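PDB 3G02: epoxide hydrolase from Aspergillus niger, which probably hydrolyses epoxides to vicinal diols, here as an enantioselective variant obtained by directed evolution of an alpha/beta-hydrolase-fold enzyme. Local coordinates for residues P159-N170 / I312-P320. The protein carries 9 engineered substitutions. Sequence-based numbering, arbitrary orientation.
Sequences PPLDKDFGLMDN and IHTYREWVP. Engineered in segment 312-320: Trp318 (natural residue Thr), Val319 (natural residue Thr). With FMT (formic acid), chain C.
His313 lays one face of its imidazole under the ring of Pro159, whose CG sits 3.8 Å from the imidazole centroid in a CH-pi contact. His313 CG, between backbone N and carbonyl carbon (chi1 65°), brings the ring toward Pro159 and Asn170. The imidazole is pinned at both nitrogens: NE2 receives a nearly straight hydrogen bond from Asn170 ND2 (3.1 Å), while ND1 bonds to Arg310 O. Asn170 ND2 also donates to Gly166 O (3.0 Å); the two in-plane bonds together fix the amide's rotation. Phe165 lies beside His313, pointing the same way, its CD2 edge near His313 NE2 and the planes at 63°; Asp169 CB covers the centre of one phenyl face. Glu317 OE1 accepts from Leu167 N (2.9 Å), above the carboxylate plane, and from a water that accepts from Met168 N. Leu167 CD2 packs on Thr314 CB (3.9 Å). Arg316 NH2 forms an in-plane salt bridge with Asp164 OD1 (2.9 Å), NE adding a weak bond; Arg316 NH1 is salt-bridged to Glu47 of the second subunit. Tyr315 OH donates to O2 of a formic acid, probably from the crystallisation liquor. This buried contact joins the start of helix 167-180 of the alpha/beta-hydrolase fold to the segment carrying Tyr315, the predicted proton donor, whose engineered Trp318 neighbours the predicted nucleophile Asp193.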
ATOM      1  N   PRO A 159      20.269  -3.989  -2.631  1.00 10.83           N
ATOM      2  CA  PRO A 159      21.283  -3.787  -1.601  1.00 11.19           C
ATOM      3  C   PRO A 159      21.620  -5.121  -0.906  1.00 11.34           C
ATOM      4  O   PRO A 159      21.006  -6.144  -1.218  1.00 10.81           O
ATOM      5  CB  PRO A 159      20.609  -2.797  -0.649  1.00 11.27           C
ATOM      6  CG  PRO A 159      19.172  -3.087  -0.781  1.00 11.35           C
ATOM      7  CD  PRO A 159      18.947  -3.496  -2.204  1.00 11.06           C
ATOM      8  N   PRO A 160      22.602  -5.120   0.015  1.00 12.00           N
ATOM      9  CA  PRO A 160      23.014  -6.376   0.654  1.00 12.34           C
ATOM     10  C   PRO A 160      21.878  -7.143   1.331  1.00 12.75           C
ATOM     11  O   PRO A 160      20.873  -6.555   1.743  1.00 12.41           O
ATOM     12  CB  PRO A 160      24.020  -5.913   1.711  1.00 12.47           C
ATOM     13  CG  PRO A 160      24.553  -4.637   1.183  1.00 12.48           C
ATOM     14  CD  PRO A 160      23.402  -3.981   0.494  1.00 12.04           C
ATOM     15  N   LEU A 161      22.060  -8.454   1.454  1.00 13.53           N
ATOM     16  CA  LEU A 161      21.095  -9.307   2.138  1.00 14.23           C
ATOM     17  C   LEU A 161      21.332  -9.364   3.644  1.00 14.97           C
ATOM     18  O   LEU A 161      20.413  -9.671   4.406  1.00 15.17           O
ATOM     19  CB  LEU A 161      21.141 -10.728   1.573  1.00 14.11           C
ATOM     20  CG  LEU A 161      20.853 -10.928   0.083  1.00 14.12           C
ATOM     21  CD1 LEU A 161      21.009 -12.397  -0.277  1.00 15.19           C
ATOM     22  CD2 LEU A 161      19.459 -10.431  -0.288  1.00 14.98           C
ATOM     23  N   ASP A 162      22.561  -9.068   4.063  1.00 15.78           N
ATOM     24  CA  ASP A 162      23.009  -9.350   5.431  1.00 16.47           C
ATOM     25  C   ASP A 162      23.138  -8.128   6.345  1.00 16.56           C
ATOM     26  O   ASP A 162      23.517  -8.258   7.516  1.00 16.81           O
ATOM     27  CB  ASP A 162      24.331 -10.138   5.400  1.00 17.03           C
ATOM     28  CG  ASP A 162      25.486  -9.348   4.786  1.00 18.61           C
ATOM     29  OD1 ASP A 162      25.244  -8.418   3.986  1.00 19.91           O
ATOM     30  OD2 ASP A 162      26.653  -9.669   5.101  1.00 21.33           O
ATOM     31  N   LYS A 163      22.826  -6.947   5.817  1.00 16.12           N
ATOM     32  CA  LYS A 163      22.886  -5.708   6.590  1.00 16.36           C
ATOM     33  C   LYS A 163      21.924  -4.677   6.018  1.00 15.58           C
ATOM     34  O   LYS A 163      21.564  -4.742   4.840  1.00 15.60           O
ATOM     35  CB  LYS A 163      24.315  -5.137   6.628  1.00 16.36           C
ATOM     36  CG  LYS A 163      24.935  -4.877   5.252  1.00 17.33           C
ATOM     37  CD  LYS A 163      26.272  -4.135   5.338  1.00 18.16           C
ATOM     38  CE  LYS A 163      26.080  -2.622   5.259  1.00 21.70           C
ATOM     39  NZ  LYS A 163      27.361  -1.902   4.993  1.00 23.17           N
ATOM     40  N   ASP A 164      21.512  -3.741   6.867  1.00 14.96           N
ATOM     41  CA  ASP A 164      20.666  -2.626   6.459  1.00 14.64           C
ATOM     42  C   ASP A 164      21.451  -1.708   5.519  1.00 14.29           C
ATOM     43  O   ASP A 164      22.685  -1.709   5.518  1.00 14.33           O
ATOM     44  CB  ASP A 164      20.175  -1.873   7.700  1.00 14.83           C
ATOM     45  CG  ASP A 164      18.969  -0.981   7.426  1.00 15.76           C
ATOM     46  OD1 ASP A 164      18.318  -1.107   6.366  1.00 14.95           O
ATOM     47  OD2 ASP A 164      18.669  -0.136   8.296  1.00 18.00           O
ATOM     48  N   PHE A 165      20.726  -0.952   4.701  1.00 13.66           N
ATOM     49  CA  PHE A 165      21.323  -0.077   3.697  1.00 13.21           C
ATOM     50  C   PHE A 165      20.415   1.137   3.588  1.00 12.86           C
ATOM     51  O   PHE A 165      19.197   0.990   3.469  1.00 12.41           O
ATOM     52  CB  PHE A 165      21.398  -0.813   2.356  1.00 13.38           C
ATOM     53  CG  PHE A 165      22.493  -0.328   1.434  1.00 13.64           C
ATOM     54  CD1 PHE A 165      23.822  -0.711   1.638  1.00 14.13           C
ATOM     55  CD2 PHE A 165      22.190   0.474   0.341  1.00 14.57           C
ATOM     56  CE1 PHE A 165      24.830  -0.286   0.768  1.00 14.32           C
ATOM     57  CE2 PHE A 165      23.187   0.906  -0.532  1.00 14.43           C
ATOM     58  CZ  PHE A 165      24.508   0.527  -0.321  1.00 14.43           C
ATOM     59  N   GLY A 166      20.995   2.330   3.648  1.00 12.50           N
ATOM     60  CA  GLY A 166      20.203   3.553   3.673  1.00 11.96           C
ATOM     61  C   GLY A 166      20.687   4.608   2.703  1.00 11.48           C
ATOM     62  O   GLY A 166      21.472   4.321   1.799  1.00 11.03           O
ATOM     63  N   LEU A 167      20.219   5.832   2.915  1.00 11.48           N
ATOM     64  CA  LEU A 167      20.511   6.942   2.013  1.00 11.52           C
ATOM     65  C   LEU A 167      21.992   7.322   1.992  1.00 11.79           C
ATOM     66  O   LEU A 167      22.539   7.594   0.927  1.00 11.98           O
ATOM     67  CB  LEU A 167      19.622   8.150   2.333  1.00 11.69           C
ATOM     68  CG  LEU A 167      18.124   7.940   2.061  1.00 11.90           C
ATOM     69  CD1 LEU A 167      17.258   8.860   2.902  1.00 13.49           C
ATOM     70  CD2 LEU A 167      17.813   8.105   0.574  1.00 11.89           C
ATOM     71  N   MET A 168      22.636   7.309   3.159  1.00 12.36           N
ATOM     72  CA  MET A 168      24.069   7.606   3.240  1.00 12.75           C
ATOM     73  C   MET A 168      24.905   6.568   2.497  1.00 12.48           C
ATOM     74  O   MET A 168      25.903   6.903   1.854  1.00 12.20           O
ATOM     75  CB  MET A 168      24.526   7.710   4.698  1.00 13.39           C
ATOM     76  CG  MET A 168      25.959   8.214   4.870  1.00 15.94           C
ATOM     77  SD  MET A 168      26.207   9.878   4.206  1.00 20.79           S
ATOM     78  CE  MET A 168      25.234  10.859   5.342  1.00 20.56           C
ATOM     79  N   ASP A 169      24.490   5.307   2.587  1.00 12.03           N
ATOM     80  CA  ASP A 169      25.145   4.222   1.864  1.00 12.05           C
ATOM     81  C   ASP A 169      25.055   4.429   0.352  1.00 11.71           C
ATOM     82  O   ASP A 169      26.025   4.199  -0.374  1.00 11.72           O
ATOM     83  CB  ASP A 169      24.522   2.880   2.243  1.00 12.61           C
ATOM     84  CG  ASP A 169      24.770   2.501   3.691  1.00 14.11           C
ATOM     85  OD1 ASP A 169      25.937   2.535   4.136  1.00 16.85           O
ATOM     86  OD2 ASP A 169      23.791   2.160   4.386  1.00 15.00           O
ATOM     87  N   ASN A 170      23.883   4.861  -0.111  1.00 11.05           N
ATOM     88  CA  ASN A 170      23.694   5.206  -1.513  1.00 10.87           C
ATOM     89  C   ASN A 170      24.630   6.328  -1.951  1.00 10.65           C
ATOM     90  O   ASN A 170      25.255   6.245  -3.014  1.00 10.69           O
ATOM     91  CB  ASN A 170      22.238   5.596  -1.782  1.00 10.55           C
ATOM     92  CG  ASN A 170      21.354   4.395  -2.086  1.00 10.93           C
ATOM     93  OD1 ASN A 170      21.079   4.104  -3.247  1.00 11.10           O
ATOM     94  ND2 ASN A 170      20.909   3.696  -1.048  1.00 10.68           N
ATOM     95  N   ILE A 312      13.194  -0.274  -2.909  1.00  7.06           N
ATOM     96  CA  ILE A 312      12.425   0.485  -1.922  1.00  6.85           C
ATOM     97  C   ILE A 312      13.073   0.578  -0.537  1.00  7.25           C
ATOM     98  O   ILE A 312      12.503   1.179   0.372  1.00  7.30           O
ATOM     99  CB  ILE A 312      10.958  -0.004  -1.839  1.00  6.43           C
ATOM    100  CG1 ILE A 312      10.887  -1.486  -1.443  1.00  7.07           C
ATOM    101  CG2 ILE A 312      10.240   0.260  -3.176  1.00  6.46           C
ATOM    102  CD1 ILE A 312       9.485  -1.959  -1.121  1.00  7.18           C
ATOM    103  N   HIS A 313      14.284   0.037  -0.397  1.00  7.61           N
ATOM    104  CA  HIS A 313      14.983   0.037   0.896  1.00  7.80           C
ATOM    105  C   HIS A 313      15.125   1.426   1.509  1.00  7.98           C
ATOM    106  O   HIS A 313      15.104   1.574   2.731  1.00  8.43           O
ATOM    107  CB  HIS A 313      16.357  -0.655   0.801  1.00  7.92           C
ATOM    108  CG  HIS A 313      17.349   0.050  -0.079  1.00  8.34           C
ATOM    109  ND1 HIS A 313      17.401  -0.139  -1.445  1.00  8.53           N
ATOM    110  CD2 HIS A 313      18.349   0.916   0.217  1.00  8.74           C
ATOM    111  CE1 HIS A 313      18.375   0.595  -1.952  1.00  9.35           C
ATOM    112  NE2 HIS A 313      18.967   1.244  -0.965  1.00  8.69           N
ATOM    113  N   THR A 314      15.255   2.441   0.661  1.00  8.03           N
ATOM    114  CA  THR A 314      15.488   3.799   1.135  1.00  8.21           C
ATOM    115  C   THR A 314      14.268   4.433   1.786  1.00  8.05           C
ATOM    116  O   THR A 314      14.406   5.380   2.555  1.00  8.94           O
ATOM    117  CB  THR A 314      15.933   4.723  -0.002  1.00  8.41           C
ATOM    118  OG1 THR A 314      15.013   4.591  -1.086  1.00  8.85           O
ATOM    119  CG2 THR A 314      17.337   4.351  -0.473  1.00  8.75           C
ATOM    120  N   TYR A 315      13.076   3.924   1.482  1.00  8.20           N
ATOM    121  CA  TYR A 315      11.858   4.574   1.964  1.00  7.67           C
ATOM    122  C   TYR A 315      11.753   4.671   3.483  1.00  8.19           C
ATOM    123  O   TYR A 315      11.257   5.663   4.001  1.00  8.44           O
ATOM    124  CB  TYR A 315      10.611   3.912   1.380  1.00  7.20           C
ATOM    125  CG  TYR A 315      10.293   4.405  -0.007  1.00  6.60           C
ATOM    126  CD1 TYR A 315      10.976   3.905  -1.114  1.00  6.05           C
ATOM    127  CD2 TYR A 315       9.320   5.385  -0.214  1.00  5.79           C
ATOM    128  CE1 TYR A 315      10.690   4.361  -2.396  1.00  5.76           C
ATOM    129  CE2 TYR A 315       9.029   5.851  -1.489  1.00  6.60           C
ATOM    130  CZ  TYR A 315       9.720   5.336  -2.573  1.00  6.11           C
ATOM    131  OH  TYR A 315       9.441   5.784  -3.845  1.00  6.53           O
ATOM    132  N   ARG A 316      12.227   3.652   4.193  1.00  8.73           N
ATOM    133  CA  ARG A 316      12.159   3.684   5.658  1.00  9.64           C
ATOM    134  C   ARG A 316      13.008   4.805   6.264  1.00 10.44           C
ATOM    135  O   ARG A 316      12.775   5.203   7.404  1.00 10.67           O
ATOM    136  CB  ARG A 316      12.495   2.325   6.270  1.00  9.45           C
ATOM    137  CG  ARG A 316      13.825   1.736   5.854  1.00  9.71           C
ATOM    138  CD  ARG A 316      13.937   0.353   6.434  1.00 10.43           C
ATOM    139  NE  ARG A 316      15.085  -0.410   5.955  1.00 10.98           N
ATOM    140  CZ  ARG A 316      15.080  -1.193   4.880  1.00 11.11           C
ATOM    141  NH1 ARG A 316      13.989  -1.301   4.128  1.00 10.24           N
ATOM    142  NH2 ARG A 316      16.172  -1.866   4.548  1.00 11.62           N
ATOM    143  N   GLU A 317      13.969   5.317   5.494  1.00 11.02           N
ATOM    144  CA  GLU A 317      14.733   6.507   5.887  1.00 12.13           C
ATOM    145  C   GLU A 317      14.226   7.783   5.208  1.00 12.66           C
ATOM    146  O   GLU A 317      14.291   8.868   5.789  1.00 13.22           O
ATOM    147  CB  GLU A 317      16.218   6.330   5.575  1.00 12.24           C
ATOM    148  CG  GLU A 317      16.913   5.261   6.398  1.00 13.65           C
ATOM    149  CD  GLU A 317      18.426   5.365   6.342  1.00 16.09           C
ATOM    150  OE1 GLU A 317      18.945   6.099   5.472  1.00 17.26           O
ATOM    151  OE2 GLU A 317      19.090   4.710   7.176  1.00 18.10           O
ATOM    152  N   TRP A 318      13.733   7.655   3.977  1.00 13.21           N
ATOM    153  CA  TRP A 318      13.352   8.822   3.174  1.00 14.13           C
ATOM    154  C   TRP A 318      12.016   9.449   3.585  1.00 14.92           C
ATOM    155  O   TRP A 318      11.871  10.672   3.547  1.00 14.95           O
ATOM    156  CB  TRP A 318      13.353   8.459   1.684  1.00 13.98           C
ATOM    157  CG  TRP A 318      13.199   9.623   0.733  1.00 13.90           C
ATOM    158  CD1 TRP A 318      14.033  10.705   0.603  1.00 13.86           C
ATOM    159  CD2 TRP A 318      12.165   9.798  -0.242  1.00 13.44           C
ATOM    160  NE1 TRP A 318      13.572  11.543  -0.384  1.00 13.57           N
ATOM    161  CE2 TRP A 318      12.427  11.011  -0.918  1.00 13.85           C
ATOM    162  CE3 TRP A 318      11.037   9.048  -0.607  1.00 13.78           C
ATOM    163  CZ2 TRP A 318      11.602  11.493  -1.939  1.00 13.94           C
ATOM    164  CZ3 TRP A 318      10.217   9.530  -1.618  1.00 14.05           C
ATOM    165  CH2 TRP A 318      10.507  10.742  -2.274  1.00 14.31           C
ATOM    166  N   VAL A 319      11.058   8.604   3.963  0.50 15.42           N
ATOM    167  CA  VAL A 319       9.735   9.062   4.391  0.50 16.15           C
ATOM    168  C   VAL A 319       9.799   9.995   5.625  0.50 17.10           C
ATOM    169  O   VAL A 319       9.187  11.067   5.605  0.50 17.21           O
ATOM    170  CB  VAL A 319       8.745   7.869   4.571  0.50 15.99           C
ATOM    171  CG1 VAL A 319       7.473   8.302   5.280  0.50 15.69           C
ATOM    172  CG2 VAL A 319       8.407   7.254   3.217  0.50 15.55           C
ATOM    173  N   PRO A 320      10.554   9.608   6.682  1.00 17.84           N
ATOM    174  CA  PRO A 320      10.759  10.509   7.838  1.00 18.98           C
ATOM    175  C   PRO A 320      11.306  11.899   7.483  1.00 20.16           C
ATOM    176  O   PRO A 320      10.957  12.874   8.153  1.00 20.79           O
ATOM    177  CB  PRO A 320      11.780   9.755   8.697  1.00 19.17           C
ATOM    178  CG  PRO A 320      11.570   8.332   8.361  1.00 18.53           C
ATOM    179  CD  PRO A 320      11.257   8.324   6.897  1.00 18.08           C
TER
HETATM  180  C   FMT C 408       8.974   8.708  -4.777  1.00  8.42           C
HETATM  181  O1  FMT C 408       8.691   9.849  -5.125  1.00  8.55           O
HETATM  182  O2  FMT C 408       8.203   8.017  -4.109  1.00  8.44           O
HETATM  183  O   HOH W   1      17.195   1.940   7.333  1.00 24.99           O
HETATM  184  O   HOH W   2      17.082   2.310   4.596  1.00 13.19           O
HETATM  185  O   HOH W   3      21.438   7.006   5.738  1.00 19.46           O